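Tail spike protein gp49 (Pseudomonas phage LKA1, PDB 4RU4) forms the trimeric tailspike of the phage and acts as an O-specific polysaccharide lyase, probably cleaving host surface polysaccharide during entry into the bacterial cell. Local coordinates at residues 520-525 against 588-593; 527-532 against 576-581; 148-153 against 194-199. All blocks are in the same frame, centred on the assembly; numbering follows the deposited sequence.

How the interactions relate
Interactions 1 and 2 belong to the same Ig-like domain near the C-terminal end of the chain and touch each other: strands 510-522 and 590-600, paired in interaction 1, pack Val521 and Asn591 onto Val530 and Leu577 of strands 529-535 and 572-578, paired in interaction 2. Interaction 3 pairs two strands of the earlier Ig-like domain, with nearest atoms about 63 Å from either of the others. All three are antiparallel and only partly buried. Interaction 1 is rich in threonine and amide side chains, interaction 2 adds a phenylalanine face and subunit contacts at its turn, and interaction 3 is the most hydrophobic, with isoleucines, valine and aromatic rings.

Interaction 1 of 3, residues 520-525 against 588-593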
ATOM      1  N   GLN B 520       9.964  41.984  19.253  1.00 10.62           N
ATOM      2  CA  GLN B 520      10.682  42.865  20.156  1.00 13.42           C
ATOM      3  C   GLN B 520       9.883  44.145  20.395  1.00 14.70           C
ATOM      4  O   GLN B 520       9.317  44.709  19.453  1.00 16.78           O
ATOM      5  CB  GLN B 520      12.067  43.204  19.616  1.00 15.22           C
ATOM      6  CG  GLN B 520      12.815  44.160  20.508  1.00 18.53           C
ATOM      7  CD  GLN B 520      14.235  44.335  20.071  1.00 17.76           C
ATOM      8  OE1 GLN B 520      15.090  43.508  20.366  1.00 22.00           O
ATOM      9  NE2 GLN B 520      14.494  45.398  19.341  1.00 17.85           N
ATOM     10  N   VAL B 521       9.812  44.589  21.651  1.00 10.78           N
ATOM     11  CA  VAL B 521       9.258  45.906  21.974  1.00  9.59           C
ATOM     12  C   VAL B 521      10.238  46.661  22.876  1.00 11.50           C
ATOM     13  O   VAL B 521      10.924  46.063  23.674  1.00 16.20           O
ATOM     14  CB  VAL B 521       7.865  45.846  22.661  1.00 12.11           C
ATOM     15  CG1 VAL B 521       6.834  45.158  21.751  1.00 11.07           C
ATOM     16  CG2 VAL B 521       7.935  45.142  24.039  1.00  8.43           C
ATOM     17  N   THR B 522      10.287  47.975  22.731  1.00  9.65           N
ATOM     18  CA  THR B 522      11.115  48.806  23.599  1.00 11.89           C
ATOM     19  C   THR B 522      10.207  49.708  24.423  1.00 14.75           C
ATOM     20  O   THR B 522       9.339  50.420  23.877  1.00 12.99           O
ATOM     21  CB  THR B 522      12.084  49.656  22.776  1.00 14.32           C
ATOM     22  OG1 THR B 522      12.872  48.788  21.946  1.00 18.41           O
ATOM     23  CG2 THR B 522      13.002  50.491  23.691  1.00 12.83           C
ATOM     24  N   THR B 523      10.377  49.657  25.739  1.00 10.81           N
ATOM     25  CA  THR B 523       9.597  50.520  26.613  1.00 13.26           C
ATOM     26  C   THR B 523       9.943  52.012  26.409  1.00 14.42           C
ATOM     27  O   THR B 523      11.010  52.362  25.900  1.00 11.31           O
ATOM     28  CB  THR B 523       9.759  50.110  28.088  1.00 12.13           C
ATOM     29  OG1 THR B 523      11.151  50.085  28.436  1.00  8.62           O
ATOM     30  CG2 THR B 523       9.151  48.719  28.304  1.00 11.26           C
ATOM     31  N   ALA B 524       9.007  52.883  26.763  1.00 12.13           N
ATOM     32  CA  ALA B 524       9.276  54.323  26.780  1.00 12.99           C
ATOM     33  C   ALA B 524       9.099  54.828  28.202  1.00 13.96           C
ATOM     34  O   ALA B 524       8.187  54.381  28.898  1.00 15.41           O
ATOM     35  CB  ALA B 524       8.325  55.062  25.834  1.00 12.35           C
ATOM     36  N   THR B 525       9.958  55.752  28.630  1.00 15.84           N
ATOM     37  CA  THR B 525       9.929  56.218  30.002  1.00 18.01           C
ATOM     38  C   THR B 525       8.734  57.109  30.306  1.00 19.40           C
ATOM     39  O   THR B 525       8.482  57.424  31.472  1.00 14.85           O
ATOM     40  CB  THR B 525      11.226  56.950  30.424  1.00 18.91           C
ATOM     41  OG1 THR B 525      11.382  58.141  29.644  1.00 17.65           O
ATOM     42  CG2 THR B 525      12.440  56.041  30.242  1.00 20.76           C
ATOM     43  N   ALA B 588      14.040  52.827  29.116  1.00 11.86           N
ATOM     44  CA  ALA B 588      13.697  52.417  27.753  1.00 14.01           C
ATOM     45  C   ALA B 588      14.601  51.264  27.326  1.00 15.13           C
ATOM     46  O   ALA B 588      15.764  51.488  26.963  1.00 13.51           O
ATOM     47  CB  ALA B 588      13.854  53.606  26.793  1.00 15.37           C
ATOM     48  N   VAL B 589      14.075  50.035  27.374  1.00 12.95           N
ATOM     49  CA  VAL B 589      14.860  48.827  27.079  1.00 10.26           C
ATOM     50  C   VAL B 589      14.060  47.809  26.286  1.00 10.41           C
ATOM     51  O   VAL B 589      12.830  47.849  26.264  1.00 10.93           O
ATOM     52  CB  VAL B 589      15.380  48.120  28.364  1.00 11.33           C
ATOM     53  CG1 VAL B 589      16.375  49.036  29.135  1.00 14.87           C
ATOM     54  CG2 VAL B 589      14.239  47.730  29.257  1.00 11.08           C
ATOM     55  N   THR B 590      14.757  46.872  25.656  1.00 10.04           N
ATOM     56  CA  THR B 590      14.090  45.884  24.829  1.00 10.12           C
ATOM     57  C   THR B 590      13.475  44.763  25.663  1.00 12.58           C
ATOM     58  O   THR B 590      13.932  44.474  26.755  1.00 13.82           O
ATOM     59  CB  THR B 590      15.064  45.264  23.836  1.00  8.88           C
ATOM     60  OG1 THR B 590      16.144  44.663  24.563  1.00 13.25           O
ATOM     61  CG2 THR B 590      15.620  46.366  22.919  1.00  9.68           C
ATOM     62  N   ASN B 591      12.423  44.164  25.122  1.00 10.86           N
ATOM     63  CA  ASN B 591      11.753  43.010  25.695  1.00  9.79           C
ATOM     64  C   ASN B 591      11.303  42.169  24.514  1.00  8.28           C
ATOM     65  O   ASN B 591      10.979  42.717  23.457  1.00 12.45           O
ATOM     66  CB  ASN B 591      10.504  43.428  26.474  1.00  9.62           C
ATOM     67  CG  ASN B 591      10.784  44.501  27.513  1.00 14.02           C
ATOM     68  OD1 ASN B 591      10.848  44.221  28.715  1.00 13.33           O
ATOM     69  ND2 ASN B 591      10.949  45.743  27.049  1.00 11.95           N
ATOM     70  N   GLN B 592      11.264  40.848  24.675  1.00  8.67           N
ATOM     71  CA  GLN B 592      10.737  39.984  23.622  1.00  9.15           C
ATOM     72  C   GLN B 592       9.349  39.483  24.019  1.00 10.48           C
ATOM     73  O   GLN B 592       9.216  38.764  25.020  1.00 11.65           O
ATOM     74  CB  GLN B 592      11.670  38.778  23.389  1.00  9.74           C
ATOM     75  CG  GLN B 592      13.067  39.128  22.914  1.00 13.04           C
ATOM     76  CD  GLN B 592      13.079  39.765  21.524  1.00 17.75           C
ATOM     77  OE1 GLN B 592      12.142  39.622  20.762  1.00 19.07           O
ATOM     78  NE2 GLN B 592      14.136  40.470  21.208  1.00 22.66           N
ATOM     79  N   LEU B 593       8.328  39.871  23.257  1.00  9.23           N
ATOM     80  CA  LEU B 593       6.985  39.348  23.455  1.00  9.27           C
ATOM     81  C   LEU B 593       6.821  38.058  22.630  1.00  9.46           C
ATOM     82  O   LEU B 593       6.797  38.092  21.401  1.00  6.84           O
ATOM     83  CB  LEU B 593       5.913  40.401  23.103  1.00  8.52           C
ATOM     84  CG  LEU B 593       6.009  41.686  23.950  1.00  8.79           C
ATOM     85  CD1 LEU B 593       4.759  42.578  23.754  1.00  9.08           C
ATOM     86  CD2 LEU B 593       6.207  41.337  25.428  1.00 11.18           C
TER
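Val521 and Asn591 form the hydrogen-bonded pair at the middle of this antiparallel ladder. Val521 N donates to Asn591 O at 2.9 Å, and Asn591 N returns a bond to Val521 O at 2.8 Å. Val521 O receives a second, weak bond from ND2 of the Asn591 side chain (3.4 Å), so one oxygen is approached by both backbone and side chain of one residue. Beyond the regular strands the pairing continues with Thr523 N to Val589 O, 3.1 Å. Here a hydroxyl replaces a carbonyl: Val589 N donates to Thr523 OG1 at 3.1 Å in a nearly straight bond (167°). With chi1 at 55°, OG1 sits between its own backbone N and carbonyl carbon and faces Val589, while it also hydrogen-bonds Ser587 O.

Packing differs on the two faces. On that of Gln520, Thr522, Thr590 and Gln592, the extended Gln520 lays its amide carbon CD on Thr590 CG2 (3.8 Å), and its amide plane is turned 50° from that of Gln592. On the face of Val521 and Asn591, Val521 CG2 lies against Asn591 CB, and Val521 CG1 meets Leu593 CD1 at 3.9 Å, the valine and leucine side chains crossing at about a right angle.

Strand 590-600 is also paired with strand 545-551, where Lys550 binds Asn591 OD1. Val521 packs on Val530 and Ala532 of strand 529-535, and Asn591 and Leu593 on Leu577 and Leu575 of strand 572-578, in the face-to-face manner of an Ig-like beta sandwich.

Interaction 2 of 3, residues 527-532 against 576-581; sequences ASSVTA and GLFTDD
Ser528 O accepts the backbone N-H of Thr579 at 2.8 Å, the shortest of three hydrogen bonds that zip these antiparallel segments together. The other two belong to the Val530-Leu577 pair: Leu577 N to Val530 O at 2.9 Å, nearly straight, and Val530 N to Leu577 O at 3.0 Å, more bent at 150°. The Leu577 carbonyl is also approached by Ser529 CA in a C-H...O contact of 3.1 Å.

The side-chain hydroxyls near the turn look elsewhere. Thr579 OG1 lies 3.4 Å from Ser528 CB, but its hydrogen bond is with Thr583 O; Ser528 OG bonds with Tyr555 OH of the second subunit.

Packing is centred on the Phe578 ring. Ser529 CB stands over one face in a CH-pi contact, 3.5 Å from the centroid and 17° off the ring normal. Phe578 chi1, at -76°, sets CG anti to the carbonyl carbon, and the ring folds back along its own strand toward Gly576, offering one face to Ser529 CB. Thr531 CG2 meets the ring obliquely, 4.1 Å from Phe578 CE1. Gly576, the partner of Thr531, has no side chain, and the Phe578 ring lies back over it. On the other face of the sheet, Val530 CG1 touches Leu577 CB at 4.1 Å.

Strand 562-568 flanks strand 572-578 on its other edge, with Ile564 against Phe578. Beyond Thr579 the chain meets its copies: Asp580 OD2 accepts from Asp580 N of the second subunit. The backbone pairing thus stays within the domain, while the Phe578 ring also meets Ser554 of the second subunit and the polar bonds of Ser528 and Asp580 reach neighbouring subunits, consistent with a part in holding the trimer together.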
ATOM      1  N   ALA B 527       5.502  56.299  29.300  1.00 13.07           N
ATOM      2  CA  ALA B 527       4.263  55.530  29.193  1.00 14.00           C
ATOM      3  C   ALA B 527       4.338  54.269  30.044  1.00 14.33           C
ATOM      4  O   ALA B 527       5.435  53.816  30.393  1.00 12.33           O
ATOM      5  CB  ALA B 527       3.965  55.178  27.724  1.00 11.83           C
ATOM      6  N   SER B 528       3.176  53.698  30.360  1.00 10.40           N
ATOM      7  CA  SER B 528       3.122  52.515  31.215  1.00 10.60           C
ATOM      8  C   SER B 528       2.921  51.279  30.350  1.00 10.08           C
ATOM      9  O   SER B 528       2.655  50.185  30.859  1.00  9.90           O
ATOM     10  CB  SER B 528       1.969  52.631  32.214  1.00 11.15           C
ATOM     11  OG  SER B 528       0.729  52.463  31.554  1.00 13.67           O
ATOM     12  N   SER B 529       3.044  51.459  29.037  1.00  9.32           N
ATOM     13  CA  SER B 529       2.832  50.352  28.111  1.00 10.79           C
ATOM     14  C   SER B 529       3.536  50.528  26.770  1.00 11.48           C
ATOM     15  O   SER B 529       3.937  51.631  26.400  1.00 12.67           O
ATOM     16  CB  SER B 529       1.327  50.124  27.877  1.00 10.21           C
ATOM     17  OG  SER B 529       0.730  51.222  27.200  1.00 13.46           O
ATOM     18  N   VAL B 530       3.677  49.420  26.050  1.00 11.78           N
ATOM     19  CA  VAL B 530       4.164  49.433  24.671  1.00  9.19           C
ATOM     20  C   VAL B 530       3.450  48.282  23.982  1.00 10.61           C
ATOM     21  O   VAL B 530       3.207  47.259  24.596  1.00 10.87           O
ATOM     22  CB  VAL B 530       5.720  49.321  24.580  1.00  8.30           C
ATOM     23  CG1 VAL B 530       6.253  48.128  25.366  1.00  8.17           C
ATOM     24  CG2 VAL B 530       6.186  49.305  23.120  1.00  8.27           C
ATOM     25  N   THR B 531       3.027  48.490  22.740  1.00 12.23           N
ATOM     26  CA  THR B 531       2.271  47.483  22.011  1.00 12.14           C
ATOM     27  C   THR B 531       2.893  47.265  20.650  1.00 12.51           C
ATOM     28  O   THR B 531       3.669  48.099  20.180  1.00  8.83           O
ATOM     29  CB  THR B 531       0.789  47.921  21.804  1.00 15.49           C
ATOM     30  OG1 THR B 531       0.738  49.109  21.005  1.00 12.97           O
ATOM     31  CG2 THR B 531       0.112  48.192  23.142  1.00 15.94           C
ATOM     32  N   ALA B 532       2.535  46.158  20.006  1.00  9.11           N
ATOM     33  CA  ALA B 532       3.005  45.863  18.658  1.00 12.49           C
ATOM     34  C   ALA B 532       1.988  44.962  17.969  1.00 14.07           C
ATOM     35  O   ALA B 532       1.529  43.974  18.534  1.00 11.77           O
ATOM     36  CB  ALA B 532       4.365  45.187  18.691  1.00 13.15           C
ATOM     37  N   GLY B 576       0.853  43.391  23.827  1.00  7.96           N
ATOM     38  CA  GLY B 576       1.079  44.505  24.725  1.00  7.96           C
ATOM     39  C   GLY B 576       1.883  44.155  25.954  1.00  7.65           C
ATOM     40  O   GLY B 576       1.797  43.039  26.452  1.00  9.51           O
ATOM     41  N   LEU B 577       2.657  45.118  26.451  1.00  9.11           N
ATOM     42  CA  LEU B 577       3.343  44.969  27.730  1.00  8.53           C
ATOM     43  C   LEU B 577       2.965  46.188  28.582  1.00  9.86           C
ATOM     44  O   LEU B 577       3.272  47.314  28.191  1.00  9.50           O
ATOM     45  CB  LEU B 577       4.862  44.927  27.519  1.00  7.98           C
ATOM     46  CG  LEU B 577       5.703  44.724  28.790  1.00  9.25           C
ATOM     47  CD1 LEU B 577       5.497  43.316  29.334  1.00 12.28           C
ATOM     48  CD2 LEU B 577       7.198  45.008  28.540  1.00  8.20           C
ATOM     49  N   PHE B 578       2.279  45.960  29.708  1.00  7.98           N
ATOM     50  CA  PHE B 578       1.633  47.043  30.482  1.00 11.57           C
ATOM     51  C   PHE B 578       2.062  46.904  31.939  1.00  8.93           C
ATOM     52  O   PHE B 578       1.972  45.815  32.501  1.00 10.43           O
ATOM     53  CB  PHE B 578       0.098  46.902  30.458  1.00 10.06           C
ATOM     54  CG  PHE B 578      -0.563  47.316  29.169  1.00 11.60           C
ATOM     55  CD1 PHE B 578      -0.445  46.545  28.024  1.00 14.18           C
ATOM     56  CD2 PHE B 578      -1.354  48.470  29.126  1.00 11.21           C
ATOM     57  CE1 PHE B 578      -1.084  46.909  26.835  1.00 13.01           C
ATOM     58  CE2 PHE B 578      -1.985  48.849  27.953  1.00 12.34           C
ATOM     59  CZ  PHE B 578      -1.845  48.067  26.794  1.00 10.03           C
ATOM     60  N   THR B 579       2.514  47.978  32.579  1.00  9.63           N
ATOM     61  CA  THR B 579       2.853  47.850  34.001  1.00  8.36           C
ATOM     62  C   THR B 579       1.529  47.552  34.707  1.00 10.11           C
ATOM     63  O   THR B 579       0.472  48.060  34.276  1.00  8.37           O
ATOM     64  CB  THR B 579       3.510  49.122  34.574  1.00 13.59           C
ATOM     65  OG1 THR B 579       2.567  50.212  34.582  1.00 11.00           O
ATOM     66  CG2 THR B 579       4.749  49.509  33.745  1.00  8.58           C
ATOM     67  N   ASP B 580       1.536  46.709  35.741  1.00  8.28           N
ATOM     68  CA  ASP B 580       0.230  46.291  36.283  1.00 10.40           C
ATOM     69  C   ASP B 580      -0.529  47.496  36.866  1.00 13.43           C
ATOM     70  O   ASP B 580      -1.754  47.603  36.714  1.00 12.06           O
ATOM     71  CB  ASP B 580       0.370  45.189  37.336  1.00 10.18           C
ATOM     72  CG  ASP B 580      -0.965  44.516  37.665  1.00 12.32           C
ATOM     73  OD1 ASP B 580      -1.795  44.266  36.735  1.00 10.28           O
ATOM     74  OD2 ASP B 580      -1.189  44.234  38.861  1.00 11.10           O
ATOM     75  N   ASP B 581       0.213  48.413  37.494  1.00 11.42           N
ATOM     76  CA  ASP B 581      -0.408  49.522  38.215  1.00 11.53           C
ATOM     77  C   ASP B 581      -0.490  50.852  37.453  1.00 12.57           C
ATOM     78  O   ASP B 581      -0.961  51.859  38.000  1.00 11.90           O
ATOM     79  CB  ASP B 581       0.227  49.695  39.618  1.00 16.68           C
ATOM     80  CG  ASP B 581       1.632  50.279  39.568  1.00 17.81           C
ATOM     81  OD1 ASP B 581       2.196  50.468  38.469  1.00 17.90           O
ATOM     82  OD2 ASP B 581       2.191  50.522  40.647  1.00 20.72           O
TER

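Interaction 3 of 3, residues 148-153 against 194-199; sequences FIIYNP and ATVAIY
Ile149 and Tyr199 face each other as a hydrogen-bonded antiparallel pair, Ile149 N to Tyr199 O at 2.8 Å and Tyr199 N to Ile149 O at 3.0 Å. Tyr151 and Ala197 repeat the pattern, the shorter bond running from Ala197 N to Tyr151 O (2.8 Å).

Between these pairs Ile150 and Ile198 run alongside each other on the same face. Ile150 chi1 of -59° turns CG2 anti to the backbone N, where it meets both Val196 CG1 (3.8 Å) and Ile198 CD1 (3.9 Å). Ile198 CG2 reaches back to Phe148 CD1 at 3.6 Å, completing an apolar row. On the face of Ile149 and Tyr151 the two tyrosine side chains cross obliquely, Tyr151 CD2 lying 4.2 Å from Tyr199 CE2.

At the loop end Asn152 lies against Thr195, yet each polar group is held by a residue close to it in sequence: Asn152 OD1 accepts from Thr154 N, and Thr195 OG1 bonds with Asp192 O.

Strand 147-151 sits between strands 168-177 and 197-202 in this Ig-like domain. Phe148 and Ile150 pack on Cys171 of strand 168-177, while Ile149 and Tyr199 both rest on Leu118 of strand 113-120, and Ile149 also on Val306 and Tyr199 on Val303, in loops.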
ATOM      1  N   PHE B 148     -25.110 -17.435  -1.162  1.00  7.99           N
ATOM      2  CA  PHE B 148     -26.458 -16.944  -1.398  1.00  9.69           C
ATOM      3  C   PHE B 148     -26.524 -15.438  -1.270  1.00 11.89           C
ATOM      4  O   PHE B 148     -25.636 -14.818  -0.673  1.00  8.76           O
ATOM      5  CB  PHE B 148     -27.495 -17.651  -0.504  1.00 11.67           C
ATOM      6  CG  PHE B 148     -27.325 -17.409   0.995  1.00 11.44           C
ATOM      7  CD1 PHE B 148     -27.948 -16.336   1.609  1.00  9.38           C
ATOM      8  CD2 PHE B 148     -26.614 -18.313   1.787  1.00 12.65           C
ATOM      9  CE1 PHE B 148     -27.843 -16.132   2.964  1.00 11.15           C
ATOM     10  CE2 PHE B 148     -26.486 -18.112   3.151  1.00  9.25           C
ATOM     11  CZ  PHE B 148     -27.112 -17.020   3.746  1.00 11.53           C
ATOM     12  N   ILE B 149     -27.575 -14.872  -1.853  1.00 10.05           N
ATOM     13  CA  ILE B 149     -27.833 -13.445  -1.809  1.00  7.57           C
ATOM     14  C   ILE B 149     -29.113 -13.184  -1.025  1.00  9.90           C
ATOM     15  O   ILE B 149     -30.170 -13.768  -1.309  1.00  8.55           O
ATOM     16  CB  ILE B 149     -28.067 -12.887  -3.228  1.00  6.58           C
ATOM     17  CG1 ILE B 149     -26.796 -12.987  -4.063  1.00  6.36           C
ATOM     18  CG2 ILE B 149     -28.531 -11.406  -3.147  1.00  6.50           C
ATOM     19  CD1 ILE B 149     -27.036 -12.764  -5.570  1.00  9.74           C
ATOM     20  N   ILE B 150     -29.010 -12.329  -0.015  1.00  8.48           N
ATOM     21  CA  ILE B 150     -30.194 -11.756   0.607  1.00  9.43           C
ATOM     22  C   ILE B 150     -30.547 -10.525  -0.215  1.00 11.06           C
ATOM     23  O   ILE B 150     -29.674  -9.684  -0.458  1.00  7.88           O
ATOM     24  CB  ILE B 150     -29.866 -11.328   2.040  1.00  9.06           C
ATOM     25  CG1 ILE B 150     -29.382 -12.550   2.849  1.00 11.40           C
ATOM     26  CG2 ILE B 150     -31.062 -10.587   2.687  1.00  7.91           C
ATOM     27  CD1 ILE B 150     -28.874 -12.216   4.259  1.00  7.00           C
ATOM     28  N   TYR B 151     -31.805 -10.411  -0.654  1.00 12.12           N
ATOM     29  CA  TYR B 151     -32.208  -9.306  -1.531  1.00 10.33           C
ATOM     30  C   TYR B 151     -33.484  -8.641  -1.061  1.00  9.98           C
ATOM     31  O   TYR B 151     -34.475  -9.315  -0.788  1.00  7.90           O
ATOM     32  CB  TYR B 151     -32.421  -9.831  -2.950  1.00 12.90           C
ATOM     33  CG  TYR B 151     -33.044  -8.851  -3.922  1.00 12.36           C
ATOM     34  CD1 TYR B 151     -32.385  -7.668  -4.262  1.00  8.65           C
ATOM     35  CD2 TYR B 151     -34.264  -9.135  -4.540  1.00 10.57           C
ATOM     36  CE1 TYR B 151     -32.943  -6.767  -5.152  1.00  8.75           C
ATOM     37  CE2 TYR B 151     -34.831  -8.244  -5.456  1.00 12.47           C
ATOM     38  CZ  TYR B 151     -34.165  -7.071  -5.757  1.00 13.69           C
ATOM     39  OH  TYR B 151     -34.702  -6.184  -6.645  1.00 11.68           O
ATOM     40  N   ASN B 152     -33.456  -7.318  -0.990  1.00 10.53           N
ATOM     41  CA  ASN B 152     -34.648  -6.537  -0.676  1.00 11.55           C
ATOM     42  C   ASN B 152     -35.184  -5.874  -1.949  1.00 11.03           C
ATOM     43  O   ASN B 152     -34.565  -4.950  -2.469  1.00 12.24           O
ATOM     44  CB  ASN B 152     -34.306  -5.484   0.374  1.00 11.65           C
ATOM     45  CG  ASN B 152     -35.541  -4.739   0.871  1.00 11.95           C
ATOM     46  OD1 ASN B 152     -36.551  -4.676   0.176  1.00  9.16           O
ATOM     47  ND2 ASN B 152     -35.461  -4.176   2.078  1.00 11.34           N
ATOM     48  N   PRO B 153     -36.342  -6.335  -2.458  1.00 10.88           N
ATOM     49  CA  PRO B 153     -36.852  -5.765  -3.709  1.00 12.03           C
ATOM     50  C   PRO B 153     -37.367  -4.340  -3.543  1.00 11.95           C
ATOM     51  O   PRO B 153     -37.707  -3.731  -4.556  1.00 11.16           O
ATOM     52  CB  PRO B 153     -38.046  -6.675  -4.075  1.00 17.56           C
ATOM     53  CG  PRO B 153     -38.024  -7.813  -3.097  1.00 18.17           C
ATOM     54  CD  PRO B 153     -37.235  -7.361  -1.899  1.00 12.40           C
ATOM     55  N   ALA B 194     -39.480 -10.097   6.718  1.00 14.77           N
ATOM     56  CA  ALA B 194     -40.664  -9.977   5.883  1.00 18.32           C
ATOM     57  C   ALA B 194     -40.412  -9.188   4.613  1.00 16.75           C
ATOM     58  O   ALA B 194     -41.296  -9.088   3.757  1.00 15.77           O
ATOM     59  CB  ALA B 194     -41.815  -9.343   6.672  1.00 19.79           C
ATOM     60  N   THR B 195     -39.228  -8.606   4.483  1.00 11.95           N
ATOM     61  CA  THR B 195     -38.957  -7.755   3.326  1.00 12.08           C
ATOM     62  C   THR B 195     -37.899  -8.282   2.347  1.00 15.32           C
ATOM     63  O   THR B 195     -37.609  -7.616   1.341  1.00 19.26           O
ATOM     64  CB  THR B 195     -38.483  -6.389   3.778  1.00 16.07           C
ATOM     65  OG1 THR B 195     -37.224  -6.548   4.445  1.00 17.29           O
ATOM     66  CG2 THR B 195     -39.471  -5.787   4.740  1.00 15.04           C
ATOM     67  N   VAL B 196     -37.304  -9.442   2.625  1.00 11.09           N
ATOM     68  CA  VAL B 196     -36.221  -9.931   1.764  1.00 12.03           C
ATOM     69  C   VAL B 196     -36.564 -11.274   1.118  1.00 16.42           C
ATOM     70  O   VAL B 196     -37.319 -12.073   1.685  1.00 15.52           O
ATOM     71  CB  VAL B 196     -34.854 -10.017   2.513  1.00 11.13           C
ATOM     72  CG1 VAL B 196     -34.254  -8.616   2.733  1.00  9.37           C
ATOM     73  CG2 VAL B 196     -34.999 -10.725   3.865  1.00  7.90           C
ATOM     74  N   ALA B 197     -36.032 -11.491  -0.083  1.00 12.75           N
ATOM     75  CA  ALA B 197     -36.094 -12.776  -0.758  1.00 11.63           C
ATOM     76  C   ALA B 197     -34.658 -13.279  -0.850  1.00 12.75           C
ATOM     77  O   ALA B 197     -33.740 -12.495  -1.098  1.00 10.76           O
ATOM     78  CB  ALA B 197     -36.662 -12.616  -2.161  1.00 11.00           C
ATOM     79  N   ILE B 198     -34.477 -14.582  -0.647  1.00 11.13           N
ATOM     80  CA  ILE B 198     -33.152 -15.186  -0.564  1.00  9.49           C
ATOM     81  C   ILE B 198     -32.965 -16.106  -1.778  1.00 12.28           C
ATOM     82  O   ILE B 198     -33.894 -16.810  -2.185  1.00 13.82           O
ATOM     83  CB  ILE B 198     -32.980 -16.023   0.750  1.00  9.95           C
ATOM     84  CG1 ILE B 198     -33.682 -15.349   1.937  1.00  8.64           C
ATOM     85  CG2 ILE B 198     -31.477 -16.303   1.062  1.00  7.75           C
ATOM     86  CD1 ILE B 198     -33.216 -13.857   2.208  1.00  7.83           C
ATOM     87  N   TYR B 199     -31.760 -16.101  -2.344  1.00 10.43           N
ATOM     88  CA  TYR B 199     -31.460 -16.823  -3.568  1.00  9.04           C
ATOM     89  C   TYR B 199     -30.099 -17.446  -3.465  1.00 10.16           C
ATOM     90  O   TYR B 199     -29.128 -16.761  -3.118  1.00 11.91           O
ATOM     91  CB  TYR B 199     -31.387 -15.834  -4.739  1.00  9.37           C
ATOM     92  CG  TYR B 199     -32.706 -15.161  -5.029  1.00 11.94           C
ATOM     93  CD1 TYR B 199     -33.665 -15.796  -5.818  1.00 11.72           C
ATOM     94  CD2 TYR B 199     -32.996 -13.905  -4.513  1.00 11.96           C
ATOM     95  CE1 TYR B 199     -34.871 -15.196  -6.094  1.00 14.92           C
ATOM     96  CE2 TYR B 199     -34.213 -13.287  -4.783  1.00 17.84           C
ATOM     97  CZ  TYR B 199     -35.146 -13.944  -5.576  1.00 15.77           C
ATOM     98  OH  TYR B 199     -36.346 -13.343  -5.858  1.00 16.80           O
TER